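PDB 2J4X: mitogen from Streptococcus dysgalactiae, which is a zinc-binding bacterial superantigen of the staphylococcal and streptococcal toxin family, and probably acts as a toxin by stimulating T cells. Local coordinates for residues I128-K133 against Q138-R143; G95-S100 against N191-M196; K16-K21 against L144-M149; T180-H185 against V204-E209. One frame throughout, in Å; residues are numbered along the deposited sequence.

Contact 1: I128-K133 against Q138-R143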
loop_
_atom_site.group_PDB
_atom_site.type_symbol
_atom_site.label_atom_id
_atom_site.label_comp_id
_atom_site.label_asym_id
_atom_site.label_seq_id
_atom_site.Cartn_x
_atom_site.Cartn_y
_atom_site.Cartn_z
ATOM N N ILE A 128 -0.586 5.156 12.193
ATOM C CA ILE A 128 0.146 5.343 10.932
ATOM C C ILE A 128 -0.058 6.814 10.635
ATOM O O ILE A 128 -1.186 7.314 10.643
ATOM C CB ILE A 128 -0.430 4.526 9.729
ATOM C CG1 ILE A 128 -0.405 3.017 10.023
ATOM C CG2 ILE A 128 0.413 4.788 8.479
ATOM C CD1 ILE A 128 -1.058 2.160 8.908
ATOM N N THR A 129 1.038 7.507 10.385
ATOM C CA THR A 129 0.983 8.931 10.094
ATOM C C THR A 129 1.062 9.261 8.596
ATOM O O THR A 129 1.887 8.695 7.868
ATOM C CB THR A 129 2.119 9.681 10.858
ATOM O OG1 THR A 129 1.878 9.618 12.276
ATOM C CG2 THR A 129 2.184 11.136 10.427
ATOM N N PHE A 130 0.174 10.166 8.158
ATOM C CA PHE A 130 0.100 10.663 6.767
ATOM C C PHE A 130 0.158 12.202 6.761
ATOM O O PHE A 130 -0.308 12.860 7.692
ATOM C CB PHE A 130 -1.198 10.230 6.080
ATOM C CG PHE A 130 -1.434 8.757 6.111
ATOM C CD1 PHE A 130 -2.118 8.172 7.169
ATOM C CD2 PHE A 130 -0.965 7.945 5.090
ATOM C CE1 PHE A 130 -2.338 6.789 7.208
ATOM C CE2 PHE A 130 -1.183 6.567 5.126
ATOM C CZ PHE A 130 -1.869 5.995 6.187
ATOM N N GLN A 131 0.731 12.769 5.709
ATOM C CA GLN A 131 0.820 14.212 5.631
ATOM C C GLN A 131 0.147 14.841 4.403
ATOM O O GLN A 131 0.314 16.048 4.158
ATOM C CB GLN A 131 2.278 14.653 5.722
ATOM C CG GLN A 131 3.151 14.092 4.660
ATOM C CD GLN A 131 4.605 14.344 4.948
ATOM O OE1 GLN A 131 5.116 15.451 4.741
ATOM N NE2 GLN A 131 5.289 13.316 5.447
ATOM N N ASN A 132 -0.610 14.024 3.651
ATOM C CA ASN A 132 -1.377 14.460 2.471
ATOM C C ASN A 132 -2.824 14.026 2.628
ATOM O O ASN A 132 -3.105 12.964 3.196
ATOM C CB ASN A 132 -0.804 13.865 1.199
ATOM C CG ASN A 132 0.496 14.499 0.826
ATOM O OD1 ASN A 132 0.546 15.714 0.624
ATOM N ND2 ASN A 132 1.567 13.703 0.743
ATOM N N LYS A 133 -3.741 14.853 2.134
ATOM C CA LYS A 133 -5.170 14.576 2.236
ATOM C C LYS A 133 -5.512 13.344 1.419
ATOM O O LYS A 133 -6.427 12.580 1.754
ATOM C CB LYS A 133 -5.958 15.770 1.712
ATOM C CG LYS A 133 -7.461 15.618 1.806
ATOM C CD LYS A 133 -8.152 16.880 1.338
ATOM C CE LYS A 133 -9.488 16.992 2.013
ATOM N NZ LYS A 133 -9.300 17.002 3.494
ATOM N N GLN A 138 -2.738 1.679 -1.901
ATOM C CA GLN A 138 -1.554 0.838 -1.890
ATOM C C GLN A 138 -0.616 1.218 -0.752
ATOM O O GLN A 138 -0.060 0.324 -0.089
ATOM C CB GLN A 138 -0.788 0.930 -3.203
ATOM C CG GLN A 138 0.542 0.184 -3.099
ATOM C CD GLN A 138 1.343 0.170 -4.382
ATOM O OE1 GLN A 138 2.364 -0.507 -4.472
ATOM N NE2 GLN A 138 0.881 0.910 -5.384
ATOM N N GLU A 139 -0.435 2.528 -0.529
ATOM C CA GLU A 139 0.433 3.022 0.538
ATOM C C GLU A 139 -0.072 2.598 1.917
ATOM O O GLU A 139 0.702 2.097 2.735
ATOM C CB GLU A 139 0.547 4.546 0.518
ATOM C CG GLU A 139 1.412 5.059 1.692
ATOM C CD GLU A 139 1.534 6.564 1.770
ATOM O OE1 GLU A 139 1.452 7.245 0.733
ATOM O OE2 GLU A 139 1.740 7.067 2.881
ATOM N N ILE A 140 -1.358 2.833 2.190
ATOM C CA ILE A 140 -1.966 2.426 3.460
ATOM C C ILE A 140 -1.825 0.908 3.644
ATOM O O ILE A 140 -1.360 0.446 4.686
ATOM C CB ILE A 140 -3.475 2.729 3.492
ATOM C CG1 ILE A 140 -3.709 4.234 3.343
ATOM C CG2 ILE A 140 -4.085 2.197 4.777
ATOM C CD1 ILE A 140 -5.180 4.621 3.310
ATOM N N ASP A 141 -2.207 0.136 2.625
ATOM C CA ASP A 141 -2.173 -1.320 2.705
ATOM C C ASP A 141 -0.781 -1.864 2.986
ATOM O O ASP A 141 -0.604 -2.698 3.872
ATOM C CB ASP A 141 -2.743 -1.921 1.408
ATOM C CG ASP A 141 -3.073 -3.408 1.543
ATOM O OD1 ASP A 141 -3.533 -3.821 2.627
ATOM O OD2 ASP A 141 -2.896 -4.162 0.568
ATOM N N VAL A 142 0.200 -1.385 2.228
ATOM C CA VAL A 142 1.586 -1.797 2.393
ATOM C C VAL A 142 2.189 -1.392 3.742
ATOM O O VAL A 142 2.888 -2.174 4.369
ATOM C CB VAL A 142 2.475 -1.216 1.249
ATOM C CG1 VAL A 142 3.970 -1.392 1.598
ATOM C CG2 VAL A 142 2.107 -1.906 -0.086
ATOM N N ARG A 143 1.958 -0.166 4.185
ATOM C CA ARG A 143 2.490 0.249 5.473
ATOM C C ARG A 143 1.781 -0.520 6.622
ATOM O O ARG A 143 2.411 -0.890 7.638
ATOM C CB ARG A 143 2.316 1.766 5.638
ATOM C CG ARG A 143 3.107 2.596 4.633
ATOM C CD ARG A 143 2.867 4.093 4.827
ATOM N NE ARG A 143 3.303 4.564 6.141
ATOM C CZ ARG A 143 3.088 5.791 6.603
ATOM N NH1 ARG A 143 2.443 6.667 5.862
ATOM N NH2 ARG A 143 3.518 6.152 7.801
#
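Arg-143 on helix 137-150 reaches strand 126-132 and grips the backbone carbonyl of Thr-129 with both terminal nitrogens. NH1 lies 2.9 Å and NH2 3.0 Å from Thr-129 O, so the end of the guanidinium straddles a single oxygen; both bonds are bent, as such sharing brings. NH2 comes in on a lone pair in the carbonyl plane, whereas NH1 is tilted from that plane. The oxygen itself sits at the guanidinium edge.

The charge is met one helical turn back: Arg-143 NH1 forms a salt bridge of 3.1 Å with Glu-139 OE2, which offers its anti lone pair. This bond also lies close to the guanidinium plane, and with the carbonyl it restrains rotation of the group. A bend at chi3 (62°) turns the arginine's end toward the strand.

Van der Waals packing surrounds these bonds. The methyl CG2 of Ile-128 sits over one face of the guanidinium, 3.4 Å from Arg-143 CZ. The Phe-130 ring presents its edge to Glu-139 OE2. Its one apolar touch here is CZ to Ile-140 CG1 at 3.8 Å, the two side chains crossing at about a right angle. Any cation-pi attraction between Arg-143 and this ring is long and at most weak.

Helix residues 138-143 run roughly antiparallel to strand residues 128-132, 156° between their directions, at the outermost strand of the beta-grasp sheet. Phe-202 of strand 199-206 packs against Ile-128, Phe-130 and Ile-140, Val-135 of strand 134-136 touches Phe-130 and Ile-140, and Tyr-75 of strand 71-84 borders Glu-139 and Arg-143.

Contact 2: G95-S100 against N191-M196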
loop_
_atom_site.group_PDB
_atom_site.type_symbol
_atom_site.label_atom_id
_atom_site.label_comp_id
_atom_site.label_asym_id
_atom_site.label_seq_id
_atom_site.Cartn_x
_atom_site.Cartn_y
_atom_site.Cartn_z
ATOM N N GLY A 95 0.755 3.539 -7.498
ATOM C CA GLY A 95 1.431 4.353 -6.494
ATOM C C GLY A 95 1.491 5.826 -6.874
ATOM O O GLY A 95 2.098 6.641 -6.181
ATOM N N LEU A 96 0.800 6.189 -7.954
ATOM C CA LEU A 96 0.840 7.554 -8.485
ATOM C C LEU A 96 -0.271 8.506 -8.117
ATOM O O LEU A 96 -1.432 8.160 -8.172
ATOM C CB LEU A 96 0.934 7.514 -10.024
ATOM C CG LEU A 96 1.829 6.435 -10.645
ATOM C CD1 LEU A 96 1.912 6.646 -12.140
ATOM C CD2 LEU A 96 3.211 6.475 -10.023
ATOM N N ILE A 97 0.127 9.714 -7.737
ATOM C CA ILE A 97 -0.783 10.794 -7.422
ATOM C C ILE A 97 -0.113 12.008 -8.056
ATOM O O ILE A 97 1.072 12.268 -7.823
ATOM C CB ILE A 97 -0.924 11.064 -5.908
ATOM C CG1 ILE A 97 -1.600 9.882 -5.212
ATOM C CG2 ILE A 97 -1.765 12.313 -5.688
ATOM C CD1 ILE A 97 -1.927 10.129 -3.765
ATOM N N LYS A 98 -0.841 12.747 -8.881
ATOM C CA LYS A 98 -0.230 13.928 -9.482
ATOM C C LYS A 98 0.310 14.875 -8.405
ATOM O O LYS A 98 -0.349 15.134 -7.393
ATOM C CB LYS A 98 -1.241 14.666 -10.366
ATOM C CG LYS A 98 -1.373 14.086 -11.771
ATOM C CD LYS A 98 -2.414 14.855 -12.571
ATOM C CE LYS A 98 -2.593 14.292 -13.967
ATOM N NZ LYS A 98 -2.992 12.867 -13.942
ATOM N N THR A 99 1.517 15.384 -8.623
ATOM C CA THR A 99 2.123 16.317 -7.683
ATOM C C THR A 99 1.246 17.572 -7.451
ATOM O O THR A 99 1.345 18.243 -6.415
ATOM C CB THR A 99 3.525 16.712 -8.166
ATOM O OG1 THR A 99 4.372 15.560 -8.109
ATOM C CG2 THR A 99 4.111 17.792 -7.295
ATOM N N SER A 100 0.384 17.881 -8.416
ATOM C CA SER A 100 -0.525 19.023 -8.301
ATOM C C SER A 100 -1.805 18.625 -7.519
ATOM O O SER A 100 -2.607 19.485 -7.140
ATOM C CB SER A 100 -0.885 19.526 -9.696
ATOM N N ASN A 191 -4.359 2.752 -9.035
ATOM C CA ASN A 191 -4.071 3.967 -8.288
ATOM C C ASN A 191 -5.223 4.432 -7.459
ATOM O O ASN A 191 -5.474 5.624 -7.395
ATOM C CB ASN A 191 -3.690 5.109 -9.215
ATOM C CG ASN A 191 -2.318 4.961 -9.768
ATOM O OD1 ASN A 191 -1.371 4.790 -9.016
ATOM N ND2 ASN A 191 -2.189 5.026 -11.099
ATOM N N GLU A 192 -5.940 3.514 -6.830
ATOM C CA GLU A 192 -7.061 3.910 -5.990
ATOM C C GLU A 192 -6.456 4.825 -4.930
ATOM O O GLU A 192 -5.380 4.526 -4.417
ATOM C CB GLU A 192 -7.673 2.672 -5.332
ATOM C CG GLU A 192 -9.137 2.826 -4.963
ATOM C CD GLU A 192 -9.664 1.734 -4.024
ATOM O OE1 GLU A 192 -9.177 0.571 -4.106
ATOM O OE2 GLU A 192 -10.585 2.046 -3.213
ATOM N N THR A 193 -7.110 5.949 -4.638
ATOM C CA THR A 193 -6.646 6.902 -3.609
ATOM C C THR A 193 -7.692 7.073 -2.478
ATOM O O THR A 193 -8.898 7.022 -2.714
ATOM C CB THR A 193 -6.341 8.298 -4.207
ATOM O OG1 THR A 193 -7.466 8.736 -4.972
ATOM C CG2 THR A 193 -5.123 8.251 -5.110
ATOM N N ILE A 194 -7.225 7.270 -1.251
ATOM C CA ILE A 194 -8.119 7.417 -0.114
ATOM C C ILE A 194 -8.092 8.865 0.341
ATOM O O ILE A 194 -7.040 9.479 0.371
ATOM C CB ILE A 194 -7.655 6.498 1.065
ATOM C CG1 ILE A 194 -7.534 5.052 0.578
ATOM C CG2 ILE A 194 -8.652 6.557 2.242
ATOM C CD1 ILE A 194 -8.852 4.401 0.184
ATOM N N ASP A 195 -9.249 9.420 0.677
ATOM C CA ASP A 195 -9.319 10.803 1.165
ATOM C C ASP A 195 -9.108 10.643 2.654
ATOM O O ASP A 195 -10.014 10.196 3.362
ATOM C CB ASP A 195 -10.708 11.404 0.927
ATOM C CG ASP A 195 -10.774 12.897 1.259
ATOM O OD1 ASP A 195 -10.044 13.363 2.174
ATOM O OD2 ASP A 195 -11.582 13.603 0.601
ATOM N N MET A 196 -7.934 11.016 3.142
ATOM C CA MET A 196 -7.659 10.809 4.550
ATOM C C MET A 196 -8.564 11.561 5.521
ATOM O O MET A 196 -8.761 11.111 6.660
ATOM C CB MET A 196 -6.176 11.086 4.840
ATOM C CG MET A 196 -5.198 10.132 4.128
ATOM S SD MET A 196 -5.599 8.368 4.345
ATOM C CE MET A 196 -5.365 8.160 6.075
#
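Asn-191 turns its side-chain amide onto the backbone at Gly-95 and Leu-96, and its OD1 accepts a hydrogen bond of 2.8 Å from Leu-96 N. The N-H...O angle is 154°, but the donor stands above the plane of the amide carbonyl, so the bond is not aimed at a lone pair. Gly-95 N is almost as near, yet its angle is too poor for a second bond. With chi1 at -74°, CG of Asn-191 stands anti to its own carbonyl carbon, and the amide extends from CB toward strand 87-98.

The start of the leucine side chain flanks this amide: Leu-96 CB lies 3.7 Å from Asn-191 OD1 and CG 3.9 Å from the same oxygen. The leucine also packs on Val-72 and Ile-74 of strand 71-84 and on Phe-66.

The second point of touch is apolar. Thr-193 has OG1 between its backbone N and carbonyl carbon (chi1 52°), which swings the methyl CG2 toward the isoleucine. Ile-97 holds CG1 anti to its carbonyl carbon and is extended at chi2, which lays its CG1 and CD1 along Thr-193 CG2, each 3.9 Å from it. The two side chains meet at a slant, touching through carbon alone.

The contact joins the OB-fold domain to the beta-grasp domain, far along the chain from each other. Strand 87-98 pairs with strand 71-84 on the OB side; strand 193-195 pairs with strand 134-136 on the other, where Thr-136 touches both Ile-97 and Thr-193. Ile-140 of helix 137-150 touches both Ile-194 and Met-196, and Asn-191 also touches Val-58.

Contact 3: K16-K21 against L144-M149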
loop_
_atom_site.group_PDB
_atom_site.type_symbol
_atom_site.label_atom_id
_atom_site.label_comp_id
_atom_site.label_asym_id
_atom_site.label_seq_id
_atom_site.Cartn_x
_atom_site.Cartn_y
_atom_site.Cartn_z
ATOM N N LYS A 16 9.592 -6.551 0.535
ATOM C CA LYS A 16 10.360 -5.722 -0.379
ATOM C C LYS A 16 10.288 -4.221 -0.046
ATOM O O LYS A 16 9.409 -3.771 0.692
ATOM C CB LYS A 16 9.882 -5.987 -1.798
ATOM C CG LYS A 16 10.252 -7.373 -2.279
ATOM C CD LYS A 16 9.592 -7.707 -3.611
ATOM C CE LYS A 16 10.250 -8.919 -4.247
ATOM N NZ LYS A 16 10.734 -9.827 -3.175
ATOM N N ASP A 17 11.228 -3.444 -0.578
ATOM C CA ASP A 17 11.259 -2.009 -0.309
ATOM C C ASP A 17 10.239 -1.293 -1.156
ATOM O O ASP A 17 9.629 -1.884 -2.046
ATOM C CB ASP A 17 12.644 -1.433 -0.587
ATOM C CG ASP A 17 13.753 -2.206 0.127
ATOM O OD1 ASP A 17 13.518 -2.696 1.254
ATOM O OD2 ASP A 17 14.865 -2.316 -0.435
ATOM N N VAL A 18 10.048 -0.015 -0.875
ATOM C CA VAL A 18 9.088 0.763 -1.625
ATOM C C VAL A 18 9.785 1.970 -2.227
ATOM O O VAL A 18 10.925 2.283 -1.859
ATOM C CB VAL A 18 7.928 1.252 -0.710
ATOM C CG1 VAL A 18 7.304 0.057 0.031
ATOM C CG2 VAL A 18 8.433 2.307 0.266
ATOM N N ILE A 19 9.121 2.603 -3.191
ATOM C CA ILE A 19 9.612 3.830 -3.798
ATOM C C ILE A 19 8.709 4.857 -3.136
ATOM O O ILE A 19 7.508 4.653 -3.059
ATOM C CB ILE A 19 9.372 3.892 -5.315
ATOM C CG1 ILE A 19 10.270 2.882 -6.054
ATOM C CG2 ILE A 19 9.620 5.289 -5.795
ATOM C CD1 ILE A 19 11.779 3.162 -5.976
ATOM N N ASN A 20 9.280 5.933 -2.619
ATOM C CA ASN A 20 8.500 6.970 -1.954
ATOM C C ASN A 20 9.151 8.294 -2.376
ATOM O O ASN A 20 10.000 8.853 -1.675
ATOM C CB ASN A 20 8.544 6.739 -0.427
ATOM C CG ASN A 20 7.805 7.803 0.373
ATOM O OD1 ASN A 20 6.799 8.344 -0.072
ATOM N ND2 ASN A 20 8.296 8.089 1.575
ATOM N N LYS A 21 8.760 8.785 -3.548
ATOM C CA LYS A 21 9.348 10.010 -4.067
ATOM C C LYS A 21 8.309 11.030 -4.479
ATOM O O LYS A 21 7.164 10.692 -4.730
ATOM C CB LYS A 21 10.263 9.655 -5.246
ATOM C CG LYS A 21 11.138 8.438 -4.966
ATOM C CD LYS A 21 12.167 8.210 -6.023
ATOM C CE LYS A 21 13.354 9.102 -5.800
ATOM N NZ LYS A 21 14.084 8.723 -4.559
ATOM N N LEU A 144 0.484 -0.772 6.464
ATOM C CA LEU A 144 -0.261 -1.484 7.494
ATOM C C LEU A 144 0.246 -2.903 7.602
ATOM O O LEU A 144 0.415 -3.419 8.711
ATOM C CB LEU A 144 -1.772 -1.488 7.195
ATOM C CG LEU A 144 -2.662 -2.173 8.246
ATOM C CD1 LEU A 144 -4.007 -1.480 8.332
ATOM C CD2 LEU A 144 -2.818 -3.641 7.910
ATOM N N ARG A 145 0.492 -3.538 6.459
ATOM C CA ARG A 145 0.984 -4.920 6.468
ATOM C C ARG A 145 2.393 -4.995 7.049
ATOM O O ARG A 145 2.668 -5.864 7.866
ATOM C CB ARG A 145 0.964 -5.525 5.056
ATOM C CG ARG A 145 -0.428 -5.789 4.537
ATOM C CD ARG A 145 -0.421 -6.253 3.102
ATOM N NE ARG A 145 -1.756 -6.208 2.523
ATOM C CZ ARG A 145 -2.386 -7.246 1.981
ATOM N NH1 ARG A 145 -1.816 -8.439 1.933
ATOM N NH2 ARG A 145 -3.585 -7.075 1.461
ATOM N N LYS A 146 3.275 -4.077 6.642
ATOM C CA LYS A 146 4.657 -4.036 7.131
ATOM C C LYS A 146 4.708 -3.816 8.649
ATOM O O LYS A 146 5.529 -4.406 9.344
ATOM C CB LYS A 146 5.451 -2.955 6.395
ATOM C CG LYS A 146 5.947 -3.384 5.026
ATOM C CD LYS A 146 6.657 -2.223 4.306
ATOM C CE LYS A 146 7.239 -2.605 2.945
ATOM N NZ LYS A 146 8.483 -3.386 3.071
ATOM N N SER A 147 3.822 -2.975 9.157
ATOM C CA SER A 147 3.750 -2.727 10.590
ATOM C C SER A 147 3.333 -4.033 11.321
ATOM O O SER A 147 3.841 -4.356 12.397
ATOM C CB SER A 147 2.743 -1.594 10.845
ATOM O OG SER A 147 2.398 -1.497 12.215
ATOM N N LEU A 148 2.410 -4.784 10.723
ATOM C CA LEU A 148 1.956 -6.040 11.303
ATOM C C LEU A 148 3.034 -7.122 11.158
ATOM O O LEU A 148 3.141 -8.017 11.988
ATOM C CB LEU A 148 0.658 -6.494 10.619
ATOM C CG LEU A 148 -0.647 -5.749 10.919
ATOM C CD1 LEU A 148 -1.716 -6.189 9.951
ATOM C CD2 LEU A 148 -1.081 -6.006 12.349
ATOM N N MET A 149 3.825 -7.038 10.096
ATOM C CA MET A 149 4.884 -8.001 9.864
ATOM C C MET A 149 5.995 -7.907 10.910
ATOM O O MET A 149 6.526 -8.935 11.359
ATOM C CB MET A 149 5.472 -7.820 8.461
ATOM C CG MET A 149 4.506 -8.200 7.357
ATOM S SD MET A 149 5.277 -8.310 5.758
ATOM C CE MET A 149 5.990 -6.760 5.666
#
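Lys-146 NZ donates a short hydrogen bond of 2.6 Å to the backbone oxygen of Lys-16. It approaches at a C=O...N angle of 150°, tilted 30° from the carbonyl plane. The same ammonium also hydrogen-bonds to the carbonyl of Tyr-14, so two backbone oxygens at the end of helix 7-14 and just beyond it share one lysine. Both are uncharged acceptors. The carboxylate of Asp-17 stands at 5.4 Å from Asp-17 OD1 to Lys-146 NZ, too far for a salt bridge, though it would probably still favour the positive charge.

Lys-146 gets there by a nearly straight chain: chi2 and chi3 are both extended, and only the last torsion bends (chi4 -76°). CE itself lies 3.3 Å from Lys-16 O, and the chi4 bend then sets NZ on that oxygen.

This is a bridge between the two domains of the superantigen fold. Segment 16-21 leads from the N-terminal helix into strand 18-21 of the OB-fold sheet, while helix 137-150 belongs to the beta-grasp domain, and the lysine spans the distance between backbones whose nearest CA atoms, those of Lys-16 and Lys-146, are 9.6 Å apart.

The aliphatic part of the lysine adds one apolar touch, Val-18 CG1 to Lys-146 CE at 3.9 Å, with the side chains running past each other in opposite directions. Tyr-75 of strand 71-84 also packs on Val-18. The ammonium of Lys-16 is engaged elsewhere, bonded to the carbonyl of Asn-12, and Tyr-14 of helix 7-14 lies against Met-149.

Contact 4: T180-H185 against V204-E209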
loop_
_atom_site.group_PDB
_atom_site.type_symbol
_atom_site.label_atom_id
_atom_site.label_comp_id
_atom_site.label_asym_id
_atom_site.label_seq_id
_atom_site.Cartn_x
_atom_site.Cartn_y
_atom_site.Cartn_z
ATOM N N THR A 180 -10.266 -5.383 3.322
ATOM C CA THR A 180 -9.261 -6.006 2.476
ATOM C C THR A 180 -8.746 -7.286 3.107
ATOM O O THR A 180 -8.465 -7.324 4.294
ATOM C CB THR A 180 -8.073 -5.046 2.224
ATOM O OG1 THR A 180 -8.559 -3.858 1.588
ATOM C CG2 THR A 180 -7.025 -5.695 1.334
ATOM N N ASP A 181 -8.625 -8.335 2.302
ATOM C CA ASP A 181 -8.141 -9.625 2.781
ATOM C C ASP A 181 -6.633 -9.514 2.921
ATOM O O ASP A 181 -5.952 -9.215 1.943
ATOM C CB ASP A 181 -8.491 -10.721 1.773
ATOM C CG ASP A 181 -8.328 -12.101 2.335
ATOM O OD1 ASP A 181 -7.495 -12.294 3.226
ATOM O OD2 ASP A 181 -9.019 -13.015 1.871
ATOM N N LEU A 182 -6.125 -9.736 4.135
ATOM C CA LEU A 182 -4.691 -9.656 4.433
ATOM C C LEU A 182 -3.871 -10.770 3.830
ATOM O O LEU A 182 -2.651 -10.737 3.886
ATOM C CB LEU A 182 -4.462 -9.670 5.944
ATOM C CG LEU A 182 -4.680 -8.372 6.721
ATOM C CD1 LEU A 182 -4.481 -8.607 8.234
ATOM C CD2 LEU A 182 -3.696 -7.314 6.180
ATOM N N PHE A 183 -4.554 -11.771 3.282
ATOM C CA PHE A 183 -3.900 -12.912 2.664
ATOM C C PHE A 183 -4.083 -12.946 1.156
ATOM O O PHE A 183 -4.072 -14.009 0.538
ATOM C CB PHE A 183 -4.386 -14.213 3.323
ATOM C CG PHE A 183 -3.748 -14.457 4.660
ATOM C CD1 PHE A 183 -4.152 -13.732 5.776
ATOM C CD2 PHE A 183 -2.620 -15.270 4.767
ATOM C CE1 PHE A 183 -3.432 -13.798 6.968
ATOM C CE2 PHE A 183 -1.899 -15.339 5.954
ATOM C CZ PHE A 183 -2.305 -14.599 7.050
ATOM N N THR A 184 -4.253 -11.758 0.584
ATOM C CA THR A 184 -4.408 -11.566 -0.855
ATOM C C THR A 184 -3.454 -10.441 -1.277
ATOM O O THR A 184 -2.907 -9.720 -0.432
ATOM C CB THR A 184 -5.874 -11.154 -1.264
ATOM O OG1 THR A 184 -6.188 -9.861 -0.749
ATOM C CG2 THR A 184 -6.877 -12.128 -0.736
ATOM N N HIS A 185 -3.234 -10.314 -2.585
ATOM C CA HIS A 185 -2.392 -9.248 -3.132
ATOM C C HIS A 185 -3.315 -8.352 -3.963
ATOM O O HIS A 185 -3.644 -8.681 -5.102
ATOM C CB HIS A 185 -1.285 -9.802 -4.036
ATOM C CG HIS A 185 -0.282 -8.767 -4.435
ATOM N ND1 HIS A 185 -0.627 -7.448 -4.649
ATOM C CD2 HIS A 185 1.055 -8.843 -4.625
ATOM C CE1 HIS A 185 0.456 -6.755 -4.950
ATOM N NE2 HIS A 185 1.489 -7.578 -4.942
ATOM N N VAL A 204 -8.088 -3.967 12.242
ATOM C CA VAL A 204 -7.427 -5.196 11.821
ATOM C C VAL A 204 -8.136 -6.381 12.475
ATOM O O VAL A 204 -8.275 -6.406 13.688
ATOM C CB VAL A 204 -5.959 -5.176 12.239
ATOM C CG1 VAL A 204 -5.260 -6.406 11.726
ATOM C CG2 VAL A 204 -5.296 -3.910 11.724
ATOM N N TYR A 205 -8.597 -7.348 11.678
ATOM C CA TYR A 205 -9.309 -8.524 12.205
ATOM C C TYR A 205 -8.550 -9.811 12.035
ATOM O O TYR A 205 -8.726 -10.510 11.037
ATOM C CB TYR A 205 -10.672 -8.673 11.538
ATOM C CG TYR A 205 -11.548 -7.491 11.804
ATOM C CD1 TYR A 205 -11.596 -6.407 10.918
ATOM C CD2 TYR A 205 -12.275 -7.413 12.986
ATOM C CE1 TYR A 205 -12.351 -5.275 11.211
ATOM C CE2 TYR A 205 -13.025 -6.291 13.291
ATOM C CZ TYR A 205 -13.062 -5.232 12.406
ATOM O OH TYR A 205 -13.824 -4.144 12.740
ATOM N N LEU A 206 -7.728 -10.129 13.031
ATOM C CA LEU A 206 -6.906 -11.328 13.007
ATOM C C LEU A 206 -7.675 -12.634 13.223
ATOM O O LEU A 206 -8.543 -12.730 14.089
ATOM C CB LEU A 206 -5.771 -11.195 14.025
ATOM C CG LEU A 206 -4.938 -9.923 13.845
ATOM C CD1 LEU A 206 -3.773 -9.933 14.817
ATOM C CD2 LEU A 206 -4.449 -9.814 12.405
ATOM N N ASN A 207 -7.352 -13.627 12.397
ATOM C CA ASN A 207 -7.970 -14.938 12.454
ATOM C C ASN A 207 -9.473 -14.850 12.354
ATOM O O ASN A 207 -10.184 -15.500 13.107
ATOM C CB ASN A 207 -7.569 -15.654 13.739
ATOM C CG ASN A 207 -6.093 -15.976 13.783
ATOM O OD1 ASN A 207 -5.419 -15.691 14.764
ATOM N ND2 ASN A 207 -5.585 -16.573 12.721
ATOM N N GLU A 208 -9.953 -14.028 11.430
ATOM C CA GLU A 208 -11.382 -13.882 11.207
ATOM C C GLU A 208 -11.639 -14.023 9.720
ATOM O O GLU A 208 -10.910 -13.458 8.915
ATOM C CB GLU A 208 -11.868 -12.528 11.718
ATOM C CG GLU A 208 -11.975 -12.487 13.230
ATOM C CD GLU A 208 -12.511 -11.176 13.749
ATOM O OE1 GLU A 208 -13.540 -10.711 13.211
ATOM O OE2 GLU A 208 -11.911 -10.623 14.699
ATOM N N GLU A 209 -12.659 -14.794 9.353
ATOM C CA GLU A 209 -12.981 -15.003 7.942
ATOM C C GLU A 209 -13.371 -13.689 7.273
ATOM O O GLU A 209 -14.172 -12.915 7.814
ATOM C CB GLU A 209 -14.123 -16.015 7.791
ATOM C CG GLU A 209 -14.497 -16.351 6.338
ATOM C CD GLU A 209 -13.382 -17.077 5.567
ATOM O OE1 GLU A 209 -12.813 -18.060 6.112
ATOM O OE2 GLU A 209 -13.091 -16.666 4.411
#
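Leu-182 brings its CD1 methyl against two side chains of strand 199-206, lying 4.2 Å from Val-204 CG1 and 4.3 Å from Leu-206 CD2. Val-204 and Leu-206 are two residues apart, so they fall on the same side of the strand, and one leucine methyl meets both. The touch is light and wholly apolar, between three buried side chains. Leu-182 has chi2 extended (177°), which carries CD1 to the far end of the chain, toward the strand.

The leucine lies in the turn that follows strand 177-181. Asp-181 to Thr-184 form a type I beta turn, and Asp-181 OD1 accepts from Phe-183 N at 3.0 Å with an N-H...O angle of 162°, an Asx turn. The donor reaches that oxygen from above the carboxylate plane. The Thr-184 N to Asp-181 O bond of the beta turn is weak at 3.3 Å. On the other segment, a type II turn from Tyr-205 to Glu-208 ends strand 199-206. Val-204 follows the zinc ligand Asp-203, but the zinc ion is about 10 Å from its side chain.

Arg-145 of helix 137-150 and Trp-168 of strand 166-172 also pack on Leu-182, and Leu-148 of the helix touches Val-204. Strand 166-172 lies between the two strands in the sheet, and the contact is part of the packing of a beta-grasp sheet against its helix.

How the contacts relate
From the N terminus, segment 16-21 comes first and strand 87-98 next; both belong to the OB-fold domain and wait for partners in the beta-grasp domain. Contact 1 is local, closing a short loop from strand 126-132 to helix 137-150, and it nests inside the loops of contacts 2 and 3. Contact 3 closes on the same helix, and contact 2 closes later at 191-196, so these two cross and tie the domains together twice. Contact 4 closes the loop from strand 177-181 to strand 199-206, in series with contacts 1 and 3 and crossing contact 2. Arg-145 joins contact 3 to contact 4 by bonding to Thr-184 O; Met-196 links contacts 1 and 2.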